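Long-range contacts in nitrite oxidoreductase subunit C (Kuenenia stuttgartiensis, PDB 7B04), which binds a heme b and calcium ions, and probably passes electrons as part of the nitrite oxidoreductase complex: residues C[93-101]-C[110-118]; C[131-140]-C[161-170]. All coordinates share one frame; numbering follows the deposited sequence.

Contact 1 (C[93-101]-C[110-118]); sequences GSVNSAEIK and YFQVIWDDA. With CA (calcium ion), chain B.
A bend at chi2 carries the Glu99 carboxylate across to the neighbouring strand, where it meets Ile114 and the amide of Gln112. OE2 of Glu99 lies 3.3 Å from CD1 of Ile114. The same OE2 faces OE1 of Gln112 at 3.6 Å; both are acceptors, so the near-parallel planes (5° apart) do not make this a hydrogen bond. Lys101 runs beside Gln112 on this face, in the same direction, and its NZ makes a weak hydrogen bond to Phe71 O.

The backbone beneath is a beta hairpin whose strands run antiparallel at 160°. Within these segments two hydrogen-bonded pairs join the strands, Glu99 with Ile114 and Lys101 with Gln112. Ile114 N gives to Glu99 O at 2.8 Å. Ile100 and Val113 form the non-hydrogen-bonded pair between them. Tyr110 continues the pairing with Ile103.

The other face is apolar. CG1 of Ile100 stands anti to the backbone N (chi1 -178°), and CD1 beyond it reaches the edge of the Phe111 ring, 3.9 Å from CD2. Ala98 and Ile100 also touch Met291 of strand 286-294. Further along, both methyls of Val95 approach the start of the Trp115 side chain. CG2 of Val95 is 3.8 Å from CD1 of Trp115, while the indole leads on to Trp263.

Just past the strand, OD2 of Asp117 binds a calcium ion at 2.3 Å. Thr119, Asn121, Asp132 and Asn295 also bind this ion.

So the pairing rests on backbone bonds and apolar contacts, not on the Glu99 carboxylate, and its end places Asp117 at the calcium.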
loop_
_atom_site.group_PDB
_atom_site.type_symbol
_atom_site.label_atom_id
_atom_site.label_comp_id
_atom_site.label_asym_id
_atom_site.label_seq_id
_atom_site.Cartn_x
_atom_site.Cartn_y
_atom_site.Cartn_z
ATOM N N GLY C 93 22.505 -42.127 -10.128
ATOM C CA GLY C 93 23.486 -42.906 -9.401
ATOM C C GLY C 93 22.957 -43.477 -8.113
ATOM O O GLY C 93 23.654 -44.274 -7.475
ATOM N N SER C 94 21.743 -43.092 -7.716
ATOM C CA SER C 94 21.178 -43.524 -6.445
ATOM C C SER C 94 20.758 -44.985 -6.478
ATOM O O SER C 94 20.791 -45.660 -5.443
ATOM C CB SER C 94 19.991 -42.637 -6.081
ATOM O OG SER C 94 19.272 -42.249 -7.240
ATOM N N VAL C 95 20.357 -45.490 -7.642
ATOM C CA VAL C 95 19.956 -46.881 -7.808
ATOM C C VAL C 95 20.910 -47.545 -8.789
ATOM O O VAL C 95 21.240 -46.972 -9.833
ATOM C CB VAL C 95 18.499 -46.989 -8.305
ATOM C CG1 VAL C 95 18.108 -48.443 -8.523
ATOM C CG2 VAL C 95 17.551 -46.313 -7.325
ATOM N N ASN C 96 21.351 -48.757 -8.451
ATOM C CA ASN C 96 22.362 -49.459 -9.228
ATOM C C ASN C 96 21.840 -50.678 -9.971
ATOM O O ASN C 96 22.405 -51.039 -11.004
ATOM C CB ASN C 96 23.511 -49.911 -8.315
ATOM C CG ASN C 96 24.224 -48.750 -7.650
ATOM O OD1 ASN C 96 24.511 -47.735 -8.286
ATOM N ND2 ASN C 96 24.514 -48.895 -6.362
ATOM N N SER C 97 20.789 -51.324 -9.475
ATOM C CA SER C 97 20.270 -52.539 -10.085
ATOM C C SER C 97 18.751 -52.556 -9.982
ATOM O O SER C 97 18.159 -51.900 -9.122
ATOM C CB SER C 97 20.865 -53.797 -9.438
ATOM O OG SER C 97 20.447 -53.927 -8.091
ATOM N N ALA C 98 18.126 -53.316 -10.878
ATOM C CA ALA C 98 16.685 -53.514 -10.836
ATOM C C ALA C 98 16.342 -54.885 -11.402
ATOM O O ALA C 98 16.876 -55.292 -12.437
ATOM C CB ALA C 98 15.945 -52.420 -11.612
ATOM N N GLU C 99 15.451 -55.590 -10.709
ATOM C CA GLU C 99 14.916 -56.866 -11.162
ATOM C C GLU C 99 13.695 -56.636 -12.046
ATOM O O GLU C 99 12.831 -55.817 -11.723
ATOM C CB GLU C 99 14.543 -57.731 -9.956
ATOM C CG GLU C 99 14.131 -59.158 -10.270
ATOM C CD GLU C 99 12.893 -59.582 -9.498
ATOM O OE1 GLU C 99 12.941 -60.633 -8.826
ATOM O OE2 GLU C 99 11.872 -58.864 -9.563
ATOM N N ILE C 100 13.630 -57.352 -13.170
ATOM C CA ILE C 100 12.504 -57.246 -14.093
ATOM C C ILE C 100 11.995 -58.640 -14.439
ATOM O O ILE C 100 12.773 -59.510 -14.847
ATOM C CB ILE C 100 12.865 -56.458 -15.370
ATOM C CG1 ILE C 100 11.639 -56.343 -16.281
ATOM C CG2 ILE C 100 14.048 -57.079 -16.101
ATOM C CD1 ILE C 100 11.769 -55.295 -17.360
ATOM N N LYS C 101 10.695 -58.856 -14.252
ATOM C CA LYS C 101 10.014 -60.075 -14.657
ATOM C C LYS C 101 8.860 -59.727 -15.589
ATOM O O LYS C 101 8.396 -58.585 -15.633
ATOM C CB LYS C 101 9.478 -60.853 -13.447
ATOM C CG LYS C 101 10.546 -61.467 -12.562
ATOM C CD LYS C 101 9.918 -62.296 -11.454
ATOM C CE LYS C 101 10.974 -62.922 -10.562
ATOM N NZ LYS C 101 10.364 -63.730 -9.471
ATOM N N TYR C 110 2.251 -58.253 -18.702
ATOM C CA TYR C 110 2.560 -57.622 -17.422
ATOM C C TYR C 110 4.066 -57.667 -17.200
ATOM O O TYR C 110 4.677 -58.738 -17.301
ATOM C CB TYR C 110 1.871 -58.323 -16.239
ATOM C CG TYR C 110 0.365 -58.464 -16.307
ATOM C CD1 TYR C 110 -0.480 -57.539 -15.699
ATOM C CD2 TYR C 110 -0.211 -59.547 -16.944
ATOM C CE1 TYR C 110 -1.868 -57.692 -15.750
ATOM C CE2 TYR C 110 -1.583 -59.704 -16.999
ATOM C CZ TYR C 110 -2.407 -58.779 -16.402
ATOM O OH TYR C 110 -3.772 -58.945 -16.463
ATOM N N PHE C 111 4.647 -56.526 -16.835
ATOM C CA PHE C 111 6.055 -56.417 -16.467
ATOM C C PHE C 111 6.141 -55.982 -15.018
ATOM O O PHE C 111 5.455 -55.039 -14.621
ATOM C CB PHE C 111 6.798 -55.357 -17.297
ATOM C CG PHE C 111 7.101 -55.761 -18.704
ATOM C CD1 PHE C 111 6.091 -55.823 -19.648
ATOM C CD2 PHE C 111 8.401 -56.020 -19.108
ATOM C CE1 PHE C 111 6.367 -56.164 -20.960
ATOM C CE2 PHE C 111 8.681 -56.366 -20.429
ATOM C CZ PHE C 111 7.659 -56.436 -21.349
ATOM N N GLN C 112 7.000 -56.637 -14.245
ATOM C CA GLN C 112 7.226 -56.286 -12.847
ATOM C C GLN C 112 8.669 -55.830 -12.682
ATOM O O GLN C 112 9.598 -56.564 -13.049
ATOM C CB GLN C 112 6.936 -57.489 -11.947
ATOM C CG GLN C 112 6.934 -57.198 -10.467
ATOM C CD GLN C 112 7.193 -58.436 -9.646
ATOM O OE1 GLN C 112 8.256 -59.048 -9.749
ATOM N NE2 GLN C 112 6.207 -58.840 -8.851
ATOM N N VAL C 113 8.856 -54.637 -12.119
ATOM C CA VAL C 113 10.175 -54.046 -11.924
ATOM C C VAL C 113 10.353 -53.763 -10.436
ATOM O O VAL C 113 9.479 -53.156 -9.799
ATOM C CB VAL C 113 10.351 -52.760 -12.746
ATOM C CG1 VAL C 113 11.782 -52.283 -12.671
ATOM C CG2 VAL C 113 9.926 -52.999 -14.196
ATOM N N ILE C 114 11.495 -54.180 -9.890
ATOM C CA ILE C 114 11.802 -54.035 -8.472
ATOM C C ILE C 114 13.189 -53.428 -8.311
ATOM O O ILE C 114 14.161 -53.916 -8.901
ATOM C CB ILE C 114 11.743 -55.389 -7.744
ATOM C CG1 ILE C 114 10.308 -55.900 -7.662
ATOM C CG2 ILE C 114 12.360 -55.286 -6.368
ATOM C CD1 ILE C 114 10.199 -57.310 -7.127
ATOM N N TRP C 115 13.280 -52.381 -7.496
ATOM C CA TRP C 115 14.553 -51.772 -7.148
ATOM C C TRP C 115 14.463 -51.286 -5.711
ATOM O O TRP C 115 13.372 -51.108 -5.163
ATOM C CB TRP C 115 14.913 -50.619 -8.089
ATOM C CG TRP C 115 14.057 -49.402 -7.912
ATOM C CD1 TRP C 115 14.353 -48.289 -7.179
ATOM C CD2 TRP C 115 12.760 -49.177 -8.478
ATOM N NE1 TRP C 115 13.324 -47.382 -7.260
ATOM C CE2 TRP C 115 12.334 -47.904 -8.050
ATOM C CE3 TRP C 115 11.921 -49.927 -9.306
ATOM C CZ2 TRP C 115 11.104 -47.364 -8.424
ATOM C CZ3 TRP C 115 10.701 -49.390 -9.674
ATOM C CH2 TRP C 115 10.304 -48.123 -9.232
ATOM N N ASP C 116 15.621 -51.067 -5.102
ATOM C CA ASP C 116 15.695 -50.660 -3.705
ATOM C C ASP C 116 15.842 -49.155 -3.592
ATOM O O ASP C 116 16.712 -48.554 -4.219
ATOM C CB ASP C 116 16.850 -51.328 -2.974
ATOM C CG ASP C 116 16.934 -52.814 -3.244
ATOM O OD1 ASP C 116 16.001 -53.530 -2.822
ATOM O OD2 ASP C 116 17.937 -53.277 -3.836
ATOM N N ASP C 117 14.957 -48.534 -2.843
ATOM C CA ASP C 117 15.100 -47.109 -2.568
ATOM C C ASP C 117 14.516 -46.770 -1.205
ATOM O O ASP C 117 13.438 -47.233 -0.838
ATOM C CB ASP C 117 14.600 -46.221 -3.731
ATOM C CG ASP C 117 14.242 -44.782 -3.308
ATOM O OD1 ASP C 117 15.190 -44.022 -2.994
ATOM O OD2 ASP C 117 13.036 -44.412 -3.595
ATOM N N ALA C 118 15.313 -46.047 -0.423
ATOM C CA ALA C 118 15.071 -45.788 0.990
ATOM C C ALA C 118 14.023 -44.717 1.255
ATOM O O ALA C 118 13.633 -44.537 2.413
ATOM C CB ALA C 118 16.387 -45.377 1.660
HETATM CA CA CA B . 12.633 -42.178 -3.278
#

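Contact 2 (C[131-140]-C[161-170]); sequences RDGAALMFPL and PVNLWHWKAD. With CA (calcium ion), chain B; HEM (protoporphyrin IX containing Fe), chain D.
Strands 133-139 and 162-168 run antiparallel at 167°, paired by backbone hydrogen bonds at Ala134 with Trp167, Leu136 with Trp165 and Phe138 with Asn163. Ala169 N to Asp132 O adds one more bond beyond the strands.

At this end Arg131 grips Asp170 side-on in a salt bridge. NE and NH2 both give to one oxygen, OD2 of Asp170, at 2.7 and 3.0 Å. Toward NH2 of Arg131, OD2 of Asp170 uses its syn lone pair; NE meets the same oxygen from above the carboxylate plane. A bend at chi3 (80°) turns the Arg131 guanidinium to this acid. CD of Lys168 lies over the centre of one guanidinium face, and NZ of Lys168 goes on to a salt bridge with Glu234. With an alanine in place of Arg131, the Asp170 carboxylate would probably lose both donors to OD2, and the Lys168 chain would lose the flat group it lies against. Next to Arg131, Asp132 binds a calcium ion through both carboxylate oxygens.

The family is that of the heme-binding domain of ethylbenzene dehydrogenase, and here one face of the strand pair forms part of the heme pocket. CB of Met137 and CD1 of Leu164 both approach the heme vinyl carbon CBC, at 3.4 and 3.5 Å. The His166 ring lies between heme methyl CMD on one face and CG of Lys168 on the other, with Ala134 O at its edge.

The opposite face carries larger rings. Phe138 points its edge at the face of the Trp165 six-membered ring, with centroids 4.8 Å apart and planes at 52°. Trp167 brings CE3 to 4.0 Å from CB of Ala134. Leu136, Trp165 and Trp167 then pack against strand 262-270.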
loop_
_atom_site.group_PDB
_atom_site.type_symbol
_atom_site.label_atom_id
_atom_site.label_comp_id
_atom_site.label_asym_id
_atom_site.label_seq_id
_atom_site.Cartn_x
_atom_site.Cartn_y
_atom_site.Cartn_z
ATOM N N ARG C 131 9.360 -36.623 -7.832
ATOM C CA ARG C 131 8.675 -37.894 -7.676
ATOM C C ARG C 131 9.639 -39.034 -7.962
ATOM O O ARG C 131 10.550 -38.915 -8.789
ATOM C CB ARG C 131 7.482 -38.005 -8.624
ATOM C CG ARG C 131 7.927 -37.869 -10.082
ATOM C CD ARG C 131 6.839 -38.293 -11.050
ATOM N NE ARG C 131 5.857 -37.237 -11.230
ATOM C CZ ARG C 131 5.969 -36.293 -12.157
ATOM N NH1 ARG C 131 7.022 -36.269 -12.975
ATOM N NH2 ARG C 131 5.036 -35.358 -12.258
ATOM N N ASP C 132 9.401 -40.161 -7.298
ATOM C CA ASP C 132 10.045 -41.405 -7.705
ATOM C C ASP C 132 9.328 -41.969 -8.918
ATOM O O ASP C 132 8.101 -41.939 -8.995
ATOM C CB ASP C 132 10.045 -42.429 -6.588
ATOM C CG ASP C 132 11.081 -42.130 -5.537
ATOM O OD1 ASP C 132 10.683 -41.799 -4.411
ATOM O OD2 ASP C 132 12.289 -42.201 -5.845
ATOM N N GLY C 133 10.100 -42.460 -9.876
ATOM C CA GLY C 133 9.521 -42.965 -11.104
ATOM C C GLY C 133 10.328 -44.104 -11.691
ATOM O O GLY C 133 11.498 -44.319 -11.349
ATOM N N ALA C 134 9.666 -44.858 -12.563
ATOM C CA ALA C 134 10.295 -45.927 -13.318
ATOM C C ALA C 134 9.697 -45.955 -14.715
ATOM O O ALA C 134 8.545 -45.563 -14.922
ATOM C CB ALA C 134 10.107 -47.281 -12.637
ATOM N N ALA C 135 10.491 -46.411 -15.679
ATOM C CA ALA C 135 10.022 -46.419 -17.054
ATOM C C ALA C 135 10.647 -47.562 -17.837
ATOM O O ALA C 135 11.798 -47.945 -17.607
ATOM C CB ALA C 135 10.318 -45.095 -17.764
ATOM N N LEU C 136 9.865 -48.094 -18.770
ATOM C CA LEU C 136 10.318 -49.081 -19.733
ATOM C C LEU C 136 10.108 -48.526 -21.132
ATOM O O LEU C 136 9.205 -47.718 -21.365
ATOM C CB LEU C 136 9.565 -50.403 -19.579
ATOM C CG LEU C 136 9.695 -51.098 -18.226
ATOM C CD1 LEU C 136 8.729 -52.266 -18.136
ATOM C CD2 LEU C 136 11.126 -51.559 -17.998
ATOM N N MET C 137 10.955 -48.949 -22.064
ATOM C CA MET C 137 10.878 -48.443 -23.423
ATOM C C MET C 137 11.120 -49.584 -24.392
ATOM O O MET C 137 11.894 -50.506 -24.121
ATOM C CB MET C 137 11.846 -47.284 -23.679
ATOM C CG MET C 137 13.292 -47.629 -23.893
ATOM S SD MET C 137 14.162 -46.098 -24.273
ATOM C CE MET C 137 15.681 -46.731 -24.955
ATOM N N PHE C 138 10.426 -49.519 -25.519
ATOM C CA PHE C 138 10.460 -50.565 -26.515
ATOM C C PHE C 138 10.634 -49.943 -27.889
ATOM O O PHE C 138 10.069 -48.878 -28.165
ATOM C CB PHE C 138 9.153 -51.372 -26.505
ATOM C CG PHE C 138 8.849 -52.020 -25.194
ATOM C CD1 PHE C 138 9.262 -53.314 -24.939
ATOM C CD2 PHE C 138 8.150 -51.336 -24.213
ATOM C CE1 PHE C 138 8.983 -53.918 -23.732
ATOM C CE2 PHE C 138 7.869 -51.933 -23.003
ATOM C CZ PHE C 138 8.286 -53.226 -22.761
ATOM N N PRO C 139 11.406 -50.568 -28.771
ATOM C CA PRO C 139 11.453 -50.070 -30.141
ATOM C C PRO C 139 10.119 -50.371 -30.790
ATOM O O PRO C 139 9.544 -51.444 -30.593
ATOM C CB PRO C 139 12.584 -50.881 -30.779
ATOM C CG PRO C 139 13.344 -51.484 -29.620
ATOM C CD PRO C 139 12.304 -51.717 -28.577
ATOM N N LEU C 140 9.618 -49.415 -31.560
ATOM C CA LEU C 140 8.346 -49.604 -32.231
ATOM C C LEU C 140 8.608 -50.225 -33.597
ATOM O O LEU C 140 9.406 -49.701 -34.382
ATOM C CB LEU C 140 7.586 -48.279 -32.303
ATOM C CG LEU C 140 6.518 -47.962 -33.343
ATOM C CD1 LEU C 140 5.300 -48.822 -33.101
ATOM C CD2 LEU C 140 6.148 -46.501 -33.186
ATOM N N PRO C 161 11.722 -44.255 -34.118
ATOM C CA PRO C 161 10.891 -43.948 -32.947
ATOM C C PRO C 161 10.850 -45.093 -31.945
ATOM O O PRO C 161 11.204 -46.236 -32.235
ATOM C CB PRO C 161 9.510 -43.693 -33.554
ATOM C CG PRO C 161 9.503 -44.518 -34.794
ATOM C CD PRO C 161 10.912 -44.497 -35.322
ATOM N N VAL C 162 10.388 -44.754 -30.737
ATOM C CA VAL C 162 10.362 -45.663 -29.599
ATOM C C VAL C 162 9.109 -45.385 -28.773
ATOM O O VAL C 162 8.595 -44.262 -28.748
ATOM C CB VAL C 162 11.652 -45.504 -28.746
ATOM C CG1 VAL C 162 11.509 -46.108 -27.354
ATOM C CG2 VAL C 162 12.842 -46.124 -29.457
ATOM N N ASN C 163 8.611 -46.423 -28.103
ATOM C CA ASN C 163 7.473 -46.325 -27.198
ATOM C C ASN C 163 7.983 -46.313 -25.762
ATOM O O ASN C 163 8.888 -47.075 -25.411
ATOM C CB ASN C 163 6.505 -47.495 -27.400
ATOM C CG ASN C 163 5.095 -47.191 -26.911
ATOM O OD1 ASN C 163 4.164 -47.953 -27.170
ATOM N ND2 ASN C 163 4.933 -46.078 -26.208
ATOM N N LEU C 164 7.398 -45.450 -24.935
ATOM C CA LEU C 164 7.809 -45.281 -23.549
ATOM C C LEU C 164 6.622 -45.508 -22.622
ATOM O O LEU C 164 5.499 -45.092 -22.922
ATOM C CB LEU C 164 8.361 -43.865 -23.308
ATOM C CG LEU C 164 9.756 -43.384 -23.722
ATOM C CD1 LEU C 164 10.839 -44.082 -22.928
ATOM C CD2 LEU C 164 9.995 -43.528 -25.221
ATOM N N TRP C 165 6.876 -46.185 -21.502
ATOM C CA TRP C 165 5.894 -46.365 -20.436
ATOM C C TRP C 165 6.480 -45.751 -19.172
ATOM O O TRP C 165 7.397 -46.322 -18.578
ATOM C CB TRP C 165 5.578 -47.842 -20.203
ATOM C CG TRP C 165 5.003 -48.567 -21.371
ATOM C CD1 TRP C 165 4.546 -48.028 -22.537
ATOM C CD2 TRP C 165 4.819 -49.982 -21.483
ATOM N NE1 TRP C 165 4.090 -49.022 -23.370
ATOM C CE2 TRP C 165 4.246 -50.230 -22.745
ATOM C CE3 TRP C 165 5.083 -51.064 -20.637
ATOM C CZ2 TRP C 165 3.934 -51.516 -23.182
ATOM C CZ3 TRP C 165 4.773 -52.338 -21.072
ATOM C CH2 TRP C 165 4.204 -52.554 -22.333
ATOM N N HIS C 166 5.953 -44.607 -18.746
ATOM C CA HIS C 166 6.503 -43.887 -17.600
ATOM C C HIS C 166 5.571 -44.045 -16.406
ATOM O O HIS C 166 4.459 -43.507 -16.403
ATOM C CB HIS C 166 6.719 -42.411 -17.922
ATOM C CG HIS C 166 7.475 -41.673 -16.862
ATOM N ND1 HIS C 166 7.547 -40.298 -16.816
ATOM C CD2 HIS C 166 8.193 -42.124 -15.807
ATOM C CE1 HIS C 166 8.278 -39.933 -15.777
ATOM N NE2 HIS C 166 8.682 -41.022 -15.148
ATOM N N TRP C 167 6.030 -44.770 -15.388
ATOM C CA TRP C 167 5.304 -44.869 -14.132
ATOM C C TRP C 167 5.673 -43.699 -13.231
ATOM O O TRP C 167 6.849 -43.344 -13.102
ATOM C CB TRP C 167 5.608 -46.186 -13.417
ATOM C CG TRP C 167 5.040 -46.226 -12.032
ATOM C CD1 TRP C 167 3.738 -46.443 -11.687
ATOM C CD2 TRP C 167 5.750 -46.012 -10.806
ATOM N NE1 TRP C 167 3.595 -46.393 -10.322
ATOM C CE2 TRP C 167 4.817 -46.126 -9.758
ATOM C CE3 TRP C 167 7.084 -45.742 -10.492
ATOM C CZ2 TRP C 167 5.174 -45.981 -8.420
ATOM C CZ3 TRP C 167 7.438 -45.599 -9.162
ATOM C CH2 TRP C 167 6.486 -45.719 -8.143
ATOM N N LYS C 168 4.663 -43.105 -12.602
ATOM C CA LYS C 168 4.853 -41.968 -11.713
ATOM C C LYS C 168 4.244 -42.281 -10.354
ATOM O O LYS C 168 3.072 -42.666 -10.266
ATOM C CB LYS C 168 4.230 -40.702 -12.306
ATOM C CG LYS C 168 4.871 -40.259 -13.611
ATOM C CD LYS C 168 4.246 -38.979 -14.134
ATOM C CE LYS C 168 4.909 -38.527 -15.424
ATOM N NZ LYS C 168 4.630 -39.462 -16.550
ATOM N N ALA C 169 5.041 -42.111 -9.297
ATOM C CA ALA C 169 4.564 -42.411 -7.951
ATOM C C ALA C 169 3.471 -41.442 -7.520
ATOM O O ALA C 169 2.521 -41.836 -6.834
ATOM C CB ALA C 169 5.724 -42.386 -6.958
ATOM N N ASP C 170 3.593 -40.167 -7.899
ATOM C CA ASP C 170 2.570 -39.195 -7.531
ATOM C C ASP C 170 1.234 -39.510 -8.190
ATOM O O ASP C 170 0.177 -39.237 -7.610
ATOM C CB ASP C 170 3.029 -37.780 -7.889
ATOM C CG ASP C 170 3.373 -37.627 -9.358
ATOM O OD1 ASP C 170 3.350 -38.638 -10.089
ATOM O OD2 ASP C 170 3.670 -36.489 -9.780
HETATM CA CA CA B . 12.633 -42.178 -3.278
HETATM C CHA HEM D . 13.431 -37.856 -20.244
HETATM C CHB HEM D . 18.070 -38.097 -21.718
HETATM C CHC HEM D . 17.683 -42.940 -21.598
HETATM C CHD HEM D . 12.974 -42.707 -20.288
HETATM C C1A HEM D . 14.674 -37.500 -20.737
HETATM C C2A HEM D . 15.061 -36.184 -21.198
HETATM C C3A HEM D . 16.343 -36.240 -21.597
HETATM C C4A HEM D . 16.813 -37.600 -21.424
HETATM C CMA HEM D . 17.196 -35.079 -22.157
HETATM C CAA HEM D . 14.130 -34.950 -21.173
HETATM C CBA HEM D . 13.832 -34.455 -22.582
HETATM C CGA HEM D . 12.594 -35.134 -23.094
HETATM O O1A HEM D . 12.538 -35.438 -24.313
HETATM O O2A HEM D . 11.674 -35.380 -22.274
HETATM C C1B HEM D . 18.405 -39.436 -21.756
HETATM C C2B HEM D . 19.729 -39.998 -21.934
HETATM C C3B HEM D . 19.624 -41.343 -21.908
HETATM C C4B HEM D . 18.224 -41.670 -21.695
HETATM C CMB HEM D . 20.988 -39.126 -22.136
HETATM C CAB HEM D . 20.721 -42.433 -22.038
HETATM C CBB HEM D . 22.039 -42.197 -22.008
HETATM C C1C HEM D . 16.408 -43.289 -21.180
HETATM C C2C HEM D . 15.960 -44.634 -20.865
HETATM C C3C HEM D . 14.676 -44.575 -20.499
HETATM C C4C HEM D . 14.241 -43.192 -20.581
HETATM C CMC HEM D . 16.827 -45.912 -20.924
HETATM C CAC HEM D . 13.798 -45.775 -20.075
HETATM C CBC HEM D . 12.610 -46.002 -20.639
HETATM C C1D HEM D . 12.717 -41.365 -20.067
HETATM C C2D HEM D . 11.564 -40.798 -19.389
HETATM C C3D HEM D . 11.693 -39.472 -19.377
HETATM C C4D HEM D . 12.934 -39.130 -20.049
HETATM C CMD HEM D . 10.377 -41.576 -18.782
HETATM C CAD HEM D . 10.682 -38.485 -18.755
HETATM C CBD HEM D . 11.135 -38.051 -17.367
HETATM C CGD HEM D . 10.032 -37.274 -16.694
HETATM O O1D HEM D . 10.189 -36.920 -15.499
HETATM O O2D HEM D . 8.987 -37.013 -17.343
HETATM N NA HEM D . 15.766 -38.330 -20.899
HETATM N NB HEM D . 17.522 -40.484 -21.614
HETATM N NC HEM D . 15.332 -42.429 -21.000
HETATM N ND HEM D . 13.539 -40.310 -20.455
HETATM FE FE HEM D . 15.563 -40.260 -21.224
#

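Both contacts are largely buried, but contact 2 lies about 3 Å from the centre of the chain and contact 1 about 12 Å, measured between centres. Contact 1 is a hairpin with one partly exposed polar face. Contact 2 joins strands separated by a long loop and has the heme against part of one face and strand 262-270 against the other. They share no strand, yet they meet: Phe111 packs on Phe138 and Leu136, and Trp115 on Ala134. They also share one calcium ion, which binds both Asp117 and Asp132 and probably offsets the closeness of these two acids. Contact 1 carries charge along one face and at its calcium end; in contact 2 it gathers at one end.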